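Local coordinates for oligopeptide-binding protein oppA (Lactococcus lactis, PDB 3DRF), which captures oligopeptides outside the cell and delivers them to the OppABCDF ABC transporter, supporting uptake of peptides larger than three amino acids, at residues A[138-146]-A[173-182]. Sequence-based numbering, arbitrary orientation. Where two conformers were deposited one is given.
Sequences DSLANIVGL and VQFKEMKPGM
Val173 sets its CG1 against CG1 of Ile143 at 3.8 Å near the end of strand 170-174, a worked case of a loop joined to a strand end by a single bridge. At Gln174 the carbonyl O takes the N-H of Val144 at 3.0 Å, and CG lies alongside Val144 CG2. The Gln174 chain, bent at chi2 (68°), curls forward so that NE2 donates to Phe175 O and Ser95 O. Phe175 pairs with Ile143 as the non-hydrogen-bonded pair of an antiparallel bridge. Asn142 ND2 comes obliquely to CD1 of the Phe175 ring, 3.7 Å away, the amide and ring planes 1° apart, while Met182 CE sits over the centre of one ring face. The bridge joins the loop before helix 146-150 to the chain just beyond strand 170-174, an inner strand of a four-stranded antiparallel sheet in this family 5 solute-binding protein. Lys176 N closes it on Asn142 O at 2.9 Å, and the extended side chain carries NZ to Ala141 O, 3.1 Å away and tilted from the carbonyl plane. At Glu177 the Asn142 side chain stands in for backbone: with CG anti to N (chi1 177°), OD1 accepts Glu177 N on a lone pair at 3.1 Å, and ND2 returns a bond to Glu177 O at 3.0 Å. Lys179 runs antiparallel to the same amide, CE 3.6 Å from Asn142 CG, and a water links its NZ to Asn142 OD1.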
loop_
_atom_site.group_PDB
_atom_site.type_symbol
_atom_site.label_atom_id
_atom_site.label_comp_id
_atom_site.label_asym_id
_atom_site.label_seq_id
_atom_site.Cartn_x
_atom_site.Cartn_y
_atom_site.Cartn_z
ATOM N N ASP A 138 -8.046 -1.342 -12.875
ATOM C CA ASP A 138 -8.325 -0.802 -14.206
ATOM C C ASP A 138 -7.108 -0.141 -14.869
ATOM O O ASP A 138 -7.114 0.080 -16.070
ATOM C CB ASP A 138 -9.511 0.160 -14.164
ATOM C CG ASP A 138 -10.823 -0.571 -14.020
ATOM O OD1 ASP A 138 -11.125 -1.347 -14.944
ATOM O OD2 ASP A 138 -11.530 -0.380 -13.003
ATOM N N SER A 139 -6.050 0.143 -14.109
ATOM C CA SER A 139 -4.827 0.694 -14.772
ATOM C C SER A 139 -4.277 -0.302 -15.802
ATOM O O SER A 139 -3.804 0.084 -16.834
ATOM C CB SER A 139 -3.734 0.946 -13.740
ATOM O OG SER A 139 -4.160 1.861 -12.701
ATOM N N LEU A 140 -4.343 -1.590 -15.494
ATOM C CA LEU A 140 -3.773 -2.644 -16.379
ATOM C C LEU A 140 -4.602 -2.898 -17.649
ATOM O O LEU A 140 -4.115 -3.401 -18.585
ATOM C CB LEU A 140 -3.572 -3.942 -15.576
ATOM C CG LEU A 140 -2.426 -3.803 -14.519
ATOM C CD1 LEU A 140 -2.366 -5.102 -13.721
ATOM C CD2 LEU A 140 -1.041 -3.531 -15.166
ATOM N N ALA A 141 -5.876 -2.465 -17.637
ATOM C CA ALA A 141 -6.756 -2.546 -18.835
ATOM C C ALA A 141 -6.303 -1.667 -20.017
ATOM O O ALA A 141 -6.682 -1.835 -21.105
ATOM C CB ALA A 141 -8.198 -2.220 -18.437
ATOM N N ASN A 142 -5.429 -0.715 -19.694
ATOM C CA ASN A 142 -4.845 0.207 -20.682
ATOM C C ASN A 142 -3.673 -0.358 -21.489
ATOM O O ASN A 142 -3.250 0.262 -22.404
ATOM C CB ASN A 142 -4.508 1.566 -19.992
ATOM C CG ASN A 142 -3.816 2.593 -20.931
ATOM O OD1 ASN A 142 -4.399 3.066 -21.849
ATOM N ND2 ASN A 142 -2.586 2.901 -20.632
ATOM N N ILE A 143 -3.228 -1.561 -21.164
ATOM C CA ILE A 143 -2.264 -2.295 -22.009
ATOM C C ILE A 143 -3.055 -3.144 -23.002
ATOM O O ILE A 143 -3.873 -3.923 -22.631
ATOM C CB ILE A 143 -1.306 -3.153 -21.150
ATOM C CG1 ILE A 143 -0.368 -2.218 -20.368
ATOM C CG2 ILE A 143 -0.439 -4.097 -22.092
ATOM C CD1 ILE A 143 0.471 -2.999 -19.284
ATOM N N VAL A 144 -2.790 -2.915 -24.276
ATOM C CA VAL A 144 -3.485 -3.648 -25.346
ATOM C C VAL A 144 -3.408 -5.155 -25.094
ATOM O O VAL A 144 -2.363 -5.689 -24.870
ATOM C CB VAL A 144 -2.865 -3.257 -26.749
ATOM C CG1 VAL A 144 -3.487 -4.105 -27.851
ATOM C CG2 VAL A 144 -3.204 -1.785 -27.063
ATOM N N GLY A 145 -4.579 -5.799 -25.164
ATOM C CA GLY A 145 -4.628 -7.254 -24.998
ATOM C C GLY A 145 -4.678 -7.771 -23.547
ATOM O O GLY A 145 -4.926 -8.921 -23.311
ATOM N N LEU A 146 -4.424 -6.917 -22.582
ATOM C CA LEU A 146 -4.255 -7.405 -21.196
ATOM C C LEU A 146 -5.588 -7.766 -20.533
ATOM O O LEU A 146 -5.685 -8.773 -19.872
ATOM C CB LEU A 146 -3.398 -6.439 -20.345
ATOM C CG LEU A 146 -2.975 -7.015 -18.941
ATOM C CD1 LEU A 146 -2.341 -8.405 -18.929
ATOM C CD2 LEU A 146 -1.928 -6.060 -18.338
ATOM N N VAL A 173 5.941 -2.357 -24.565
ATOM C CA VAL A 173 4.556 -2.365 -24.028
ATOM C C VAL A 173 3.697 -1.330 -24.767
ATOM O O VAL A 173 4.002 -0.182 -24.808
ATOM C CB VAL A 173 4.540 -2.044 -22.506
ATOM C CG1 VAL A 173 3.101 -2.080 -21.953
ATOM C CG2 VAL A 173 5.534 -2.992 -21.746
ATOM N N GLN A 174 2.651 -1.813 -25.407
ATOM C CA GLN A 174 1.711 -0.994 -26.174
ATOM C C GLN A 174 0.503 -0.627 -25.330
ATOM O O GLN A 174 -0.241 -1.469 -24.911
ATOM C CB GLN A 174 1.249 -1.782 -27.434
ATOM C CG GLN A 174 0.265 -1.010 -28.320
ATOM C CD GLN A 174 0.927 0.189 -29.001
ATOM O OE1 GLN A 174 1.746 -0.015 -29.830
ATOM N NE2 GLN A 174 0.564 1.401 -28.615
ATOM N N PHE A 175 0.323 0.658 -25.192
ATOM C CA PHE A 175 -0.830 1.211 -24.474
ATOM C C PHE A 175 -1.944 1.612 -25.441
ATOM O O PHE A 175 -1.704 1.845 -26.573
ATOM C CB PHE A 175 -0.420 2.489 -23.668
ATOM C CG PHE A 175 0.747 2.238 -22.699
ATOM C CD1 PHE A 175 0.584 1.357 -21.650
ATOM C CD2 PHE A 175 1.932 2.902 -22.858
ATOM C CE1 PHE A 175 1.644 1.108 -20.760
ATOM C CE2 PHE A 175 3.001 2.662 -21.961
ATOM C CZ PHE A 175 2.829 1.734 -20.939
ATOM N N LYS A 176 -3.137 1.736 -24.891
ATOM C CA LYS A 176 -4.257 2.456 -25.564
ATOM C C LYS A 176 -4.010 3.977 -25.566
ATOM O O LYS A 176 -4.209 4.597 -26.556
ATOM C CB LYS A 176 -5.601 2.127 -24.903
ATOM C CG LYS A 176 -5.960 0.616 -24.940
ATOM C CD LYS A 176 -7.288 0.349 -24.192
ATOM C CE LYS A 176 -7.499 -1.113 -24.154
ATOM N NZ LYS A 176 -8.695 -1.370 -23.354
ATOM N N GLU A 177 -3.635 4.521 -24.423
ATOM C CA GLU A 177 -3.249 5.908 -24.289
ATOM C C GLU A 177 -2.120 6.037 -23.267
ATOM O O GLU A 177 -1.963 5.267 -22.333
ATOM C CB GLU A 177 -4.428 6.820 -23.784
ATOM C CG GLU A 177 -5.726 6.787 -24.641
ATOM C CD GLU A 177 -5.530 7.351 -26.045
ATOM O OE1 GLU A 177 -4.543 7.975 -26.331
ATOM O OE2 GLU A 177 -6.428 7.134 -26.831
ATOM N N MET A 178 -1.378 7.106 -23.455
ATOM C CA MET A 178 -0.430 7.555 -22.438
ATOM C C MET A 178 -1.204 8.138 -21.262
ATOM O O MET A 178 -2.318 8.570 -21.407
ATOM C CB MET A 178 0.505 8.620 -23.010
ATOM C CG MET A 178 1.277 8.173 -24.237
ATOM S SD MET A 178 2.267 6.622 -24.024
ATOM C CE MET A 178 3.775 7.174 -23.141
ATOM N N LYS A 179 -0.567 8.093 -20.109
ATOM C CA LYS A 179 -1.115 8.672 -18.886
ATOM C C LYS A 179 -0.074 9.635 -18.294
ATOM O O LYS A 179 1.086 9.364 -18.381
ATOM C CB LYS A 179 -1.476 7.529 -17.904
ATOM C CG LYS A 179 -2.369 6.365 -18.519
ATOM C CD LYS A 179 -3.812 6.840 -18.690
ATOM C CE LYS A 179 -4.589 5.768 -19.465
ATOM N NZ LYS A 179 -5.988 6.234 -19.603
ATOM N N PRO A 180 -0.520 10.743 -17.717
ATOM C CA PRO A 180 0.422 11.810 -17.300
ATOM C C PRO A 180 1.416 11.349 -16.214
ATOM O O PRO A 180 2.508 11.806 -16.147
ATOM C CB PRO A 180 -0.531 12.941 -16.805
ATOM C CG PRO A 180 -1.834 12.257 -16.523
ATOM C CD PRO A 180 -1.934 11.167 -17.548
ATOM N N GLY A 181 1.026 10.380 -15.420
ATOM C CA GLY A 181 1.930 9.844 -14.405
ATOM C C GLY A 181 3.048 8.881 -14.869
ATOM O O GLY A 181 3.831 8.462 -14.064
ATOM N N MET A 182 3.054 8.510 -16.148
ATOM C CA MET A 182 4.001 7.503 -16.677
ATOM C C MET A 182 5.481 7.864 -16.565
ATOM O O MET A 182 6.299 7.033 -16.674
ATOM C CB MET A 182 3.650 7.156 -18.123
ATOM C CG MET A 182 2.454 6.182 -18.211
ATOM S SD MET A 182 2.107 5.961 -19.987
ATOM C CE MET A 182 0.826 4.653 -19.944
HETATM O O HOH W 1 -6.880 4.098 -21.474
#